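Local coordinates for hypothetical 33.3 KDA protein IN ade3-ser2 intergenic region (Saccharomyces cerevisiae, PDB 1ODF) that is probably an ATP-dependent kinase whose substrate is not yet known, built on a P-loop fold that closely resembles bacterial pantothenate kinase, at residues Lys44-Ser48 / Leu158-Phe162; Leu163-Ile168 / Leu254-Phe259; Val208-Asp212 / Thr272-Ser277. One frame throughout, in Å; residues are numbered along the deposited sequence.

Contacts 1 and 2 are buried; contact 3 is buried at its start and opens to solvent at its far end. Contacts 1 and 3 both reach the six-stranded mixed sheet: contact 1 sets the helix after the predicted ATP-binding loop against strand 155-160, contact 3 pairs strands 204-211 and 269-275. Contact 2 lies beyond the sheet, where the loop following strand 155-160 meets helix 249-262. Their chemistry follows their place. Contact 1 gathers polar groups beside a sulfate, contact 2 is largely aromatic, and contact 3 rests on backbone hydrogen bonds. Phe209 of contact 3 packs on Lys44 and Thr47, and Phe259 of contact 2 on Val208.

Contact 1. Residues Lys44-Ser48 / Leu158-Phe162; sequences KSFTS and LEGWF. With SO4 (sulfate ion), chain B.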
ATOM      1  N   LYS A  44      -3.635  -8.570   2.589  1.00 41.57           N
ATOM      2  CA  LYS A  44      -2.416  -7.895   3.040  1.00 41.49           C
ATOM      3  C   LYS A  44      -2.695  -6.873   4.147  1.00 41.08           C
ATOM      4  O   LYS A  44      -1.870  -6.674   5.047  1.00 40.66           O
ATOM      5  CB  LYS A  44      -1.719  -7.216   1.845  1.00 42.88           C
ATOM      6  CG  LYS A  44      -2.620  -6.308   1.006  1.00 44.57           C
ATOM      7  CD  LYS A  44      -2.290  -4.831   1.194  1.00 44.50           C
ATOM      8  CE  LYS A  44      -3.450  -3.956   0.733  1.00 43.30           C
ATOM      9  NZ  LYS A  44      -3.946  -4.347  -0.617  1.00 46.65           N
ATOM     10  N   SER A  45      -3.860  -6.238   4.089  1.00 39.31           N
ATOM     11  CA  SER A  45      -4.218  -5.252   5.102  1.00 39.17           C
ATOM     12  C   SER A  45      -4.336  -5.897   6.475  1.00 38.39           C
ATOM     13  O   SER A  45      -3.769  -5.400   7.457  1.00 39.35           O
ATOM     14  CB  SER A  45      -5.537  -4.576   4.746  1.00 37.64           C
ATOM     15  OG  SER A  45      -5.399  -3.844   3.552  1.00 37.85           O
ATOM     16  N   PHE A  46      -5.083  -6.994   6.543  1.00 35.67           N
ATOM     17  CA  PHE A  46      -5.257  -7.706   7.799  1.00 35.12           C
ATOM     18  C   PHE A  46      -3.894  -8.214   8.290  1.00 34.60           C
ATOM     19  O   PHE A  46      -3.574  -8.109   9.476  1.00 35.87           O
ATOM     20  CB  PHE A  46      -6.221  -8.886   7.610  1.00 35.47           C
ATOM     21  CG  PHE A  46      -6.400  -9.736   8.845  1.00 38.45           C
ATOM     22  CD1 PHE A  46      -7.147  -9.269   9.926  1.00 39.06           C
ATOM     23  CD2 PHE A  46      -5.820 -10.999   8.928  1.00 39.32           C
ATOM     24  CE1 PHE A  46      -7.314 -10.048  11.074  1.00 40.06           C
ATOM     25  CE2 PHE A  46      -5.982 -11.789  10.074  1.00 41.67           C
ATOM     26  CZ  PHE A  46      -6.730 -11.312  11.147  1.00 38.34           C
ATOM     27  N   THR A  47      -3.085  -8.750   7.379  1.00 33.66           N
ATOM     28  CA  THR A  47      -1.771  -9.263   7.760  1.00 34.32           C
ATOM     29  C   THR A  47      -0.858  -8.180   8.358  1.00 33.31           C
ATOM     30  O   THR A  47      -0.156  -8.424   9.352  1.00 33.73           O
ATOM     31  CB  THR A  47      -1.062  -9.921   6.560  1.00 33.27           C
ATOM     32  OG1 THR A  47      -1.899 -10.945   6.014  1.00 35.20           O
ATOM     33  CG2 THR A  47       0.259 -10.546   6.996  1.00 30.09           C
ATOM     34  N   SER A  48      -0.867  -6.994   7.756  1.00 33.30           N
ATOM     35  CA  SER A  48      -0.043  -5.882   8.247  1.00 32.39           C
ATOM     36  C   SER A  48      -0.487  -5.472   9.649  1.00 31.88           C
ATOM     37  O   SER A  48       0.345  -5.184  10.514  1.00 31.63           O
ATOM     38  CB  SER A  48      -0.123  -4.678   7.291  1.00 31.33           C
ATOM     39  OG  SER A  48      -1.421  -4.103   7.251  1.00 32.30           O
ATOM     40  N   LEU A 158       3.978   0.524   6.654  1.00 32.65           N
ATOM     41  CA  LEU A 158       3.129   1.179   5.665  1.00 31.26           C
ATOM     42  C   LEU A 158       2.604   0.086   4.724  1.00 32.22           C
ATOM     43  O   LEU A 158       3.344  -0.838   4.364  1.00 29.70           O
ATOM     44  CB  LEU A 158       3.917   2.232   4.875  1.00 31.85           C
ATOM     45  CG  LEU A 158       3.112   3.030   3.837  1.00 33.81           C
ATOM     46  CD1 LEU A 158       2.059   3.892   4.544  1.00 33.93           C
ATOM     47  CD2 LEU A 158       4.050   3.891   3.012  1.00 32.82           C
ATOM     48  N   GLU A 159       1.333   0.186   4.339  1.00 29.99           N
ATOM     49  CA  GLU A 159       0.737  -0.816   3.463  1.00 30.99           C
ATOM     50  C   GLU A 159      -0.198  -0.222   2.419  1.00 29.97           C
ATOM     51  O   GLU A 159      -0.907   0.749   2.684  1.00 28.19           O
ATOM     52  CB  GLU A 159      -0.023  -1.852   4.293  1.00 31.52           C
ATOM     53  CG  GLU A 159      -1.313  -1.337   4.916  1.00 33.87           C
ATOM     54  CD  GLU A 159      -2.511  -1.406   3.968  1.00 37.39           C
ATOM     55  OE1 GLU A 159      -3.521  -0.737   4.264  1.00 37.60           O
ATOM     56  OE2 GLU A 159      -2.457  -2.127   2.941  1.00 39.19           O
ATOM     57  N   GLY A 160      -0.181  -0.827   1.232  1.00 31.06           N
ATOM     58  CA  GLY A 160      -1.017  -0.394   0.127  1.00 28.46           C
ATOM     59  C   GLY A 160      -1.010  -1.452  -0.967  1.00 30.18           C
ATOM     60  O   GLY A 160      -0.132  -2.322  -1.002  1.00 28.28           O
ATOM     61  N   TRP A 161      -1.985  -1.374  -1.870  1.00 30.67           N
ATOM     62  CA  TRP A 161      -2.097  -2.338  -2.960  1.00 32.86           C
ATOM     63  C   TRP A 161      -1.114  -2.067  -4.101  1.00 32.05           C
ATOM     64  O   TRP A 161      -0.892  -2.941  -4.937  1.00 32.91           O
ATOM     65  CB  TRP A 161      -3.536  -2.370  -3.516  1.00 31.96           C
ATOM     66  CG  TRP A 161      -3.952  -1.083  -4.145  1.00 27.72           C
ATOM     67  CD1 TRP A 161      -4.504  -0.001  -3.518  1.00 28.29           C
ATOM     68  CD2 TRP A 161      -3.735  -0.691  -5.503  1.00 26.90           C
ATOM     69  NE1 TRP A 161      -4.636   1.048  -4.405  1.00 26.80           N
ATOM     70  CE2 TRP A 161      -4.167   0.650  -5.629  1.00 25.22           C
ATOM     71  CE3 TRP A 161      -3.209  -1.340  -6.629  1.00 28.69           C
ATOM     72  CZ2 TRP A 161      -4.085   1.351  -6.831  1.00 24.37           C
ATOM     73  CZ3 TRP A 161      -3.130  -0.644  -7.818  1.00 25.09           C
ATOM     74  CH2 TRP A 161      -3.564   0.689  -7.910  1.00 25.96           C
ATOM     75  N   PHE A 162      -0.529  -0.870  -4.137  1.00 31.24           N
ATOM     76  CA  PHE A 162       0.422  -0.522  -5.195  1.00 30.88           C
ATOM     77  C   PHE A 162       1.827  -0.123  -4.705  1.00 29.71           C
ATOM     78  O   PHE A 162       2.627   0.423  -5.469  1.00 30.07           O
ATOM     79  CB  PHE A 162      -0.154   0.603  -6.060  1.00 31.26           C
ATOM     80  CG  PHE A 162      -0.295   1.917  -5.335  1.00 31.60           C
ATOM     81  CD1 PHE A 162       0.720   2.877  -5.394  1.00 29.19           C
ATOM     82  CD2 PHE A 162      -1.440   2.198  -4.595  1.00 31.83           C
ATOM     83  CE1 PHE A 162       0.596   4.103  -4.726  1.00 30.78           C
ATOM     84  CE2 PHE A 162      -1.580   3.425  -3.917  1.00 33.32           C
ATOM     85  CZ  PHE A 162      -0.558   4.381  -3.984  1.00 31.63           C
TER
HETATM   86  S   SO4 B 501      -7.080  -6.387   1.520  1.00 40.02           S
HETATM   87  O1  SO4 B 501      -7.567  -7.754   1.263  1.00 43.69           O
HETATM   88  O2  SO4 B 501      -7.375  -5.529   0.357  1.00 39.71           O
HETATM   89  O3  SO4 B 501      -7.772  -5.848   2.699  1.00 43.35           O
HETATM   90  O4  SO4 B 501      -5.625  -6.420   1.782  1.00 40.69           O
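Lys44 and Glu159 cross at about a right angle where the P-loop (Walker A) helix begins, with the 158-160 end of strand 155-160 running nearly antiparallel to the helix's first turn. Lys44 and Ser45 belong to the predicted ATP site, and a sulfate, probably from the crystallisation liquor, sits there. The tight part is the lysine chain. Bent at chi2 (109°) and again at chi4, it places Lys44 CE 3.0 Å from Glu159 OE2, while NZ of the same lysine runs on past the carboxylate to lie 3.5 Å from Trp161 CB. Lys44 NZ and Glu159 OE2 are therefore 4.5 Å apart, too far for a salt bridge; the amine instead bonds to Gly38 O, back in the loop. Deeper in, Ser48 OG rests 3.6 Å from Glu159 CG. That hydroxyl bonds to Ser45 O one turn back and also pairs with Tyr67 OH, so this buried polar atom is well supplied with partners. Glu159 OE1 has a weak bond to Ser69 OG.

Toward the partly exposed Ser45 the fit across the segments is looser. Ser45 OG comes no nearer than 3.5 Å to Glu159 OE2, and it faces the sulfate, which the amides of Gly41 and Gly43 also hold. The bond from Ser45 N to the sulfate O4 is 2.9 Å long and close to straight, with an angle of 167° at the hydrogen.

Contact 2. Residues Leu163-Ile168 / Leu254-Phe259; sequences LGFNPI and LYLNDF
An aromatic cluster of Phe165, Tyr255 and Phe259 joins the loop after strand 155-160 to helix 249-262. Phe165 lies between the other two. Phe165 CG comes 3.6 Å from Tyr255 CB, with the two rings inclined by 32°. On its other flank, Phe259 CD1 meets the Phe165 edge near the ring plane, 3.4 Å from Phe165 CE1. Because Phe259 CG stands anti to its own backbone N (chi1 166°), the ring extends from the helix against the backbone of the loop, where Leu163 O lies over one face, 3.3 Å from Phe259 CZ. Gly164 passes beside the same ring at a positive phi; a CB there would run into Phe259 CE2. With an alanine in place of Phe259, the edge of Phe165 would probably lose its neighbour, and a gap would be likely to open beneath the backbone of Leu163 and Gly164.

Farther along the loop, Ile168 CD1 touches Leu254 CD2 at 3.9 Å, and Tyr255 CD2 nears Asn166 O at 3.1 Å. The phenol hydroxyl of Tyr255 bonds to Asn186 OD1 on helix 182-195.

No direct hydrogen bond crosses between loop and helix. Water 1 takes the proton of Asn166 N at 2.9 Å and gives one to Tyr255 O, which also accepts from Phe259 N. The join thus relies on ring packing, with water satisfying backbone polar atoms that do not meet directly.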
ATOM      1  N   LEU A 163       2.132  -0.394  -3.444  1.00 28.01           N
ATOM      2  CA  LEU A 163       3.442  -0.054  -2.921  1.00 29.24           C
ATOM      3  C   LEU A 163       4.519  -0.881  -3.627  1.00 30.60           C
ATOM      4  O   LEU A 163       4.426  -2.111  -3.714  1.00 29.03           O
ATOM      5  CB  LEU A 163       3.501  -0.306  -1.414  1.00 29.09           C
ATOM      6  CG  LEU A 163       2.507   0.429  -0.508  1.00 30.52           C
ATOM      7  CD1 LEU A 163       2.898   0.210   0.949  1.00 29.50           C
ATOM      8  CD2 LEU A 163       2.497   1.912  -0.829  1.00 28.97           C
ATOM      9  N   GLY A 164       5.540  -0.201  -4.137  1.00 28.94           N
ATOM     10  CA  GLY A 164       6.603  -0.910  -4.818  1.00 31.13           C
ATOM     11  C   GLY A 164       6.550  -0.758  -6.328  1.00 32.06           C
ATOM     12  O   GLY A 164       7.560  -0.971  -7.001  1.00 31.73           O
ATOM     13  N   PHE A 165       5.383  -0.403  -6.866  1.00 32.83           N
ATOM     14  CA  PHE A 165       5.244  -0.211  -8.309  1.00 33.51           C
ATOM     15  C   PHE A 165       6.120   0.966  -8.714  1.00 33.33           C
ATOM     16  O   PHE A 165       6.204   1.967  -7.997  1.00 34.22           O
ATOM     17  CB  PHE A 165       3.788   0.103  -8.687  1.00 33.46           C
ATOM     18  CG  PHE A 165       2.831  -1.038  -8.475  1.00 34.53           C
ATOM     19  CD1 PHE A 165       3.239  -2.214  -7.840  1.00 33.13           C
ATOM     20  CD2 PHE A 165       1.495  -0.916  -8.870  1.00 34.80           C
ATOM     21  CE1 PHE A 165       2.327  -3.251  -7.597  1.00 32.73           C
ATOM     22  CE2 PHE A 165       0.575  -1.943  -8.632  1.00 32.46           C
ATOM     23  CZ  PHE A 165       0.994  -3.114  -7.991  1.00 32.92           C
ATOM     24  N   ASN A 166       6.767   0.854  -9.865  1.00 33.38           N
ATOM     25  CA  ASN A 166       7.626   1.932 -10.340  1.00 35.53           C
ATOM     26  C   ASN A 166       7.190   2.477 -11.694  1.00 34.38           C
ATOM     27  O   ASN A 166       6.807   1.727 -12.597  1.00 32.47           O
ATOM     28  CB  ASN A 166       9.088   1.472 -10.409  1.00 34.68           C
ATOM     29  CG  ASN A 166       9.675   1.176  -9.024  1.00 34.95           C
ATOM     30  OD1 ASN A 166       9.591   1.994  -8.113  1.00 33.72           O
ATOM     31  ND2 ASN A 166      10.269   0.004  -8.873  1.00 36.06           N
ATOM     32  N   PRO A 167       7.246   3.803 -11.845  1.00 33.40           N
ATOM     33  CA  PRO A 167       6.855   4.461 -13.090  1.00 31.99           C
ATOM     34  C   PRO A 167       7.671   4.047 -14.298  1.00 34.15           C
ATOM     35  O   PRO A 167       8.861   3.730 -14.189  1.00 30.88           O
ATOM     36  CB  PRO A 167       7.016   5.946 -12.759  1.00 32.04           C
ATOM     37  CG  PRO A 167       8.087   5.952 -11.703  1.00 33.75           C
ATOM     38  CD  PRO A 167       7.685   4.788 -10.840  1.00 31.53           C
ATOM     39  N   ILE A 168       7.004   4.013 -15.449  1.00 35.37           N
ATOM     40  CA  ILE A 168       7.669   3.699 -16.703  1.00 38.74           C
ATOM     41  C   ILE A 168       8.453   4.974 -16.973  1.00 40.32           C
ATOM     42  O   ILE A 168       7.889   6.068 -16.934  1.00 42.14           O
ATOM     43  CB  ILE A 168       6.661   3.490 -17.840  1.00 40.49           C
ATOM     44  CG1 ILE A 168       5.665   2.385 -17.460  1.00 39.33           C
ATOM     45  CG2 ILE A 168       7.407   3.142 -19.124  1.00 40.12           C
ATOM     46  CD1 ILE A 168       6.326   1.062 -17.084  1.00 42.24           C
ATOM     47  N   LEU A 254       0.295  -3.161 -15.967  1.00 36.10           N
ATOM     48  CA  LEU A 254       1.508  -2.418 -16.261  1.00 37.09           C
ATOM     49  C   LEU A 254       2.685  -2.648 -15.302  1.00 36.28           C
ATOM     50  O   LEU A 254       3.801  -2.884 -15.753  1.00 35.33           O
ATOM     51  CB  LEU A 254       1.213  -0.917 -16.292  1.00 38.87           C
ATOM     52  CG  LEU A 254       1.642  -0.120 -17.532  1.00 42.40           C
ATOM     53  CD1 LEU A 254       1.762   1.346 -17.152  1.00 43.06           C
ATOM     54  CD2 LEU A 254       2.967  -0.635 -18.076  1.00 40.87           C
ATOM     55  N   TYR A 255       2.428  -2.606 -13.992  1.00 35.23           N
ATOM     56  CA  TYR A 255       3.499  -2.714 -12.996  1.00 33.99           C
ATOM     57  C   TYR A 255       3.703  -3.980 -12.178  1.00 33.41           C
ATOM     58  O   TYR A 255       4.819  -4.242 -11.731  1.00 34.69           O
ATOM     59  CB  TYR A 255       3.373  -1.565 -11.990  1.00 32.85           C
ATOM     60  CG  TYR A 255       3.043  -0.217 -12.588  1.00 30.31           C
ATOM     61  CD1 TYR A 255       1.787   0.365 -12.399  1.00 28.95           C
ATOM     62  CD2 TYR A 255       4.001   0.502 -13.298  1.00 29.84           C
ATOM     63  CE1 TYR A 255       1.499   1.642 -12.899  1.00 30.91           C
ATOM     64  CE2 TYR A 255       3.731   1.775 -13.800  1.00 30.57           C
ATOM     65  CZ  TYR A 255       2.482   2.340 -13.598  1.00 32.59           C
ATOM     66  OH  TYR A 255       2.231   3.604 -14.078  1.00 33.74           O
ATOM     67  N   LEU A 256       2.649  -4.757 -11.958  1.00 33.37           N
ATOM     68  CA  LEU A 256       2.764  -5.943 -11.113  1.00 34.03           C
ATOM     69  C   LEU A 256       3.905  -6.903 -11.427  1.00 34.78           C
ATOM     70  O   LEU A 256       4.584  -7.387 -10.522  1.00 34.62           O
ATOM     71  CB  LEU A 256       1.444  -6.720 -11.081  1.00 32.90           C
ATOM     72  CG  LEU A 256       1.420  -7.836 -10.018  1.00 35.49           C
ATOM     73  CD1 LEU A 256       1.565  -7.217  -8.616  1.00 35.68           C
ATOM     74  CD2 LEU A 256       0.127  -8.635 -10.109  1.00 31.55           C
ATOM     75  N   ASN A 257       4.129  -7.174 -12.704  1.00 36.27           N
ATOM     76  CA  ASN A 257       5.181  -8.105 -13.091  1.00 37.72           C
ATOM     77  C   ASN A 257       6.599  -7.655 -12.682  1.00 35.97           C
ATOM     78  O   ASN A 257       7.282  -8.359 -11.941  1.00 33.19           O
ATOM     79  CB  ASN A 257       5.113  -8.353 -14.597  1.00 36.17           C
ATOM     80  CG  ASN A 257       6.060  -9.443 -15.046  1.00 37.28           C
ATOM     81  OD1 ASN A 257       6.797 -10.018 -14.243  1.00 38.24           O
ATOM     82  ND2 ASN A 257       6.045  -9.734 -16.334  1.00 37.01           N
ATOM     83  N   ASP A 258       7.037  -6.496 -13.164  1.00 37.77           N
ATOM     84  CA  ASP A 258       8.373  -6.000 -12.813  1.00 39.91           C
ATOM     85  C   ASP A 258       8.526  -5.918 -11.299  1.00 38.22           C
ATOM     86  O   ASP A 258       9.521  -6.381 -10.736  1.00 38.46           O
ATOM     87  CB  ASP A 258       8.630  -4.609 -13.401  1.00 42.89           C
ATOM     88  CG  ASP A 258       8.435  -4.563 -14.899  1.00 47.68           C
ATOM     89  OD1 ASP A 258       8.878  -5.514 -15.582  1.00 49.15           O
ATOM     90  OD2 ASP A 258       7.847  -3.566 -15.389  1.00 50.34           O
ATOM     91  N   PHE A 259       7.527  -5.335 -10.644  1.00 35.44           N
ATOM     92  CA  PHE A 259       7.558  -5.195  -9.202  1.00 34.47           C
ATOM     93  C   PHE A 259       7.763  -6.519  -8.470  1.00 33.59           C
ATOM     94  O   PHE A 259       8.716  -6.679  -7.709  1.00 33.39           O
ATOM     95  CB  PHE A 259       6.274  -4.531  -8.708  1.00 34.72           C
ATOM     96  CG  PHE A 259       6.070  -4.654  -7.230  1.00 34.83           C
ATOM     97  CD1 PHE A 259       4.909  -5.235  -6.725  1.00 35.61           C
ATOM     98  CD2 PHE A 259       7.063  -4.244  -6.344  1.00 33.92           C
ATOM     99  CE1 PHE A 259       4.740  -5.410  -5.356  1.00 36.04           C
ATOM    100  CE2 PHE A 259       6.906  -4.413  -4.977  1.00 34.95           C
ATOM    101  CZ  PHE A 259       5.741  -5.000  -4.480  1.00 36.48           C
TER
HETATM  102  O   HOH W   1       6.597  -1.709 -11.198  1.00 35.95           O
HETATM  103  O   HOH W   2       7.434  -0.536 -13.748  1.00 41.63           O

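Contact 3. Residues Val208-Asp212 / Thr272-Ser277; sequences VFTTD and TLGIDS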
ATOM      1  N   VAL A 208       5.603  -9.058   0.062  1.00 32.26           N
ATOM      2  CA  VAL A 208       4.875  -9.003  -1.189  1.00 33.35           C
ATOM      3  C   VAL A 208       3.939 -10.179  -1.377  1.00 34.87           C
ATOM      4  O   VAL A 208       4.335 -11.342  -1.233  1.00 33.88           O
ATOM      5  CB  VAL A 208       5.849  -8.939  -2.395  1.00 33.69           C
ATOM      6  CG1 VAL A 208       5.061  -9.006  -3.717  1.00 32.54           C
ATOM      7  CG2 VAL A 208       6.667  -7.652  -2.328  1.00 32.43           C
ATOM      8  N   PHE A 209       2.691  -9.851  -1.695  1.00 35.77           N
ATOM      9  CA  PHE A 209       1.647 -10.837  -1.940  1.00 37.55           C
ATOM     10  C   PHE A 209       1.331 -10.815  -3.428  1.00 38.65           C
ATOM     11  O   PHE A 209       1.012  -9.754  -3.983  1.00 38.56           O
ATOM     12  CB  PHE A 209       0.347 -10.465  -1.204  1.00 41.58           C
ATOM     13  CG  PHE A 209       0.314 -10.830   0.263  1.00 42.43           C
ATOM     14  CD1 PHE A 209       1.460 -10.789   1.050  1.00 44.77           C
ATOM     15  CD2 PHE A 209      -0.893 -11.178   0.865  1.00 44.47           C
ATOM     16  CE1 PHE A 209       1.400 -11.088   2.414  1.00 44.49           C
ATOM     17  CE2 PHE A 209      -0.963 -11.476   2.224  1.00 42.30           C
ATOM     18  CZ  PHE A 209       0.188 -11.430   3.000  1.00 43.71           C
ATOM     19  N   THR A 210       1.440 -11.965  -4.083  1.00 36.56           N
ATOM     20  CA  THR A 210       1.057 -12.043  -5.480  1.00 37.32           C
ATOM     21  C   THR A 210       0.125 -13.261  -5.596  1.00 39.33           C
ATOM     22  O   THR A 210      -0.011 -14.035  -4.645  1.00 39.18           O
ATOM     23  CB  THR A 210       2.271 -12.180  -6.428  1.00 36.47           C
ATOM     24  OG1 THR A 210       1.850 -11.862  -7.760  1.00 34.88           O
ATOM     25  CG2 THR A 210       2.835 -13.594  -6.406  1.00 32.10           C
ATOM     26  N   THR A 211      -0.531 -13.427  -6.738  1.00 40.73           N
ATOM     27  CA  THR A 211      -1.449 -14.547  -6.904  1.00 42.07           C
ATOM     28  C   THR A 211      -1.245 -15.232  -8.253  1.00 43.90           C
ATOM     29  O   THR A 211      -0.536 -14.706  -9.109  1.00 45.47           O
ATOM     30  CB  THR A 211      -2.917 -14.059  -6.753  1.00 41.23           C
ATOM     31  OG1 THR A 211      -3.808 -15.178  -6.809  1.00 42.79           O
ATOM     32  CG2 THR A 211      -3.268 -13.059  -7.841  1.00 34.16           C
ATOM     33  N   ASP A 212      -1.845 -16.408  -8.432  1.00 45.82           N
ATOM     34  CA  ASP A 212      -1.716 -17.165  -9.683  1.00 47.77           C
ATOM     35  C   ASP A 212      -2.506 -16.547 -10.832  1.00 48.47           C
ATOM     36  O   ASP A 212      -2.173 -16.730 -12.002  1.00 48.46           O
ATOM     37  CB  ASP A 212      -2.169 -18.613  -9.476  1.00 49.68           C
ATOM     38  CG  ASP A 212      -3.523 -18.708  -8.801  1.00 51.97           C
ATOM     39  OD1 ASP A 212      -4.452 -17.998  -9.233  1.00 53.92           O
ATOM     40  OD2 ASP A 212      -3.660 -19.495  -7.840  1.00 54.07           O
ATOM     41  N   THR A 272       8.362 -12.779  -0.627  1.00 35.80           N
ATOM     42  CA  THR A 272       7.292 -12.814  -1.620  1.00 36.75           C
ATOM     43  C   THR A 272       6.446 -14.067  -1.395  1.00 37.16           C
ATOM     44  O   THR A 272       6.968 -15.180  -1.273  1.00 34.38           O
ATOM     45  CB  THR A 272       7.832 -12.815  -3.083  1.00 36.79           C
ATOM     46  OG1 THR A 272       8.576 -11.612  -3.335  1.00 33.38           O
ATOM     47  CG2 THR A 272       6.673 -12.888  -4.071  1.00 35.46           C
ATOM     48  N   LEU A 273       5.135 -13.869  -1.323  1.00 39.24           N
ATOM     49  CA  LEU A 273       4.199 -14.960  -1.100  1.00 38.27           C
ATOM     50  C   LEU A 273       3.207 -15.064  -2.246  1.00 39.19           C
ATOM     51  O   LEU A 273       2.553 -14.077  -2.608  1.00 37.86           O
ATOM     52  CB  LEU A 273       3.416 -14.740   0.196  1.00 41.31           C
ATOM     53  CG  LEU A 273       4.138 -14.575   1.533  1.00 41.15           C
ATOM     54  CD1 LEU A 273       3.100 -14.399   2.624  1.00 42.49           C
ATOM     55  CD2 LEU A 273       5.002 -15.784   1.823  1.00 43.80           C
ATOM     56  N   GLY A 274       3.106 -16.260  -2.815  1.00 38.25           N
ATOM     57  CA  GLY A 274       2.168 -16.482  -3.897  1.00 38.78           C
ATOM     58  C   GLY A 274       0.941 -17.152  -3.314  1.00 38.47           C
ATOM     59  O   GLY A 274       1.060 -18.201  -2.689  1.00 37.99           O
ATOM     60  N   ILE A 275      -0.232 -16.554  -3.500  1.00 40.15           N
ATOM     61  CA  ILE A 275      -1.456 -17.140  -2.953  1.00 42.11           C
ATOM     62  C   ILE A 275      -2.517 -17.349  -4.019  1.00 42.57           C
ATOM     63  O   ILE A 275      -2.548 -16.644  -5.026  1.00 38.28           O
ATOM     64  CB  ILE A 275      -2.059 -16.268  -1.834  1.00 43.83           C
ATOM     65  CG1 ILE A 275      -2.679 -14.998  -2.429  1.00 45.79           C
ATOM     66  CG2 ILE A 275      -0.984 -15.914  -0.827  1.00 45.55           C
ATOM     67  CD1 ILE A 275      -3.404 -14.134  -1.409  1.00 46.75           C
ATOM     68  N   ASP A 276      -3.391 -18.325  -3.776  1.00 46.45           N
ATOM     69  CA  ASP A 276      -4.467 -18.663  -4.706  1.00 50.69           C
ATOM     70  C   ASP A 276      -5.800 -18.032  -4.309  1.00 52.77           C
ATOM     71  O   ASP A 276      -5.888 -17.324  -3.301  1.00 51.94           O
ATOM     72  CB  ASP A 276      -4.624 -20.185  -4.784  1.00 52.87           C
ATOM     73  CG  ASP A 276      -5.089 -20.802  -3.463  1.00 56.27           C
ATOM     74  OD1 ASP A 276      -5.059 -22.050  -3.353  1.00 57.65           O
ATOM     75  OD2 ASP A 276      -5.489 -20.055  -2.540  1.00 55.51           O
ATOM     76  N   SER A 277      -6.833 -18.302  -5.106  1.00 55.36           N
ATOM     77  CA  SER A 277      -8.177 -17.780  -4.862  1.00 57.26           C
ATOM     78  C   SER A 277      -8.585 -17.858  -3.393  1.00 57.93           C
ATOM     79  O   SER A 277      -9.167 -16.918  -2.858  1.00 59.14           O
ATOM     80  CB  SER A 277      -9.195 -18.541  -5.708  1.00 57.76           C
ATOM     81  OG  SER A 277      -8.778 -18.596  -7.063  1.00 62.52           O
TER
HETATM   82  O   HOH W   3      -6.799 -19.852  -8.405  1.00 34.43           O
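Strands 208-211 and 272-275 run side by side in the same direction, Val208 beside Thr272, Phe209 beside Leu273 and Thr210 beside Gly274, with their short axes turned 28° from each other. Val208 O receives Leu273 N at 2.7 Å, Leu273 O receives Thr210 N, and Thr210 O receives Ile275 N at 2.8 Å. The alpha carbons of Thr272, Phe209 and Gly274 add CA-H...O contacts to these same three carbonyls. On one face, Phe209 and Leu273 lie alongside each other and point the same way, Phe209 CE1 meeting Leu273 CD1 at 3.7 Å. Ile275 extends this surface, which helix 8-24 covers through Val8 and Tyr11, and Phe209 also touches Ser42 of the P-loop.

These are neighbouring parallel strands of the P-loop kinase sheet, joined through a helical crossover whose last helix, 249-262, packs on the other face. There Val260 touches Val208, Thr210 and Thr272, and Thr210 CG2 sits 3.9 Å from Gly274 CA.

Beyond Thr210 the bonds are less regular. A chi1 of -175° swings Thr211 OG1 across to Ile275 O, 2.6 Å away, but Asn216 OD1 is a rival acceptor for its one proton. Asp212 N makes a weak bond to the same carbonyl. Past it, Asp212 OD2 lies 3.3 Å from Asp276 CB, whereas the carboxylate of Asp276 bonds to Asn280 N through OD2. Water 3 donates to Asp212 OD1 at 3.1 Å and is hydrogen-bonded to Ser277 OG at 2.7 Å.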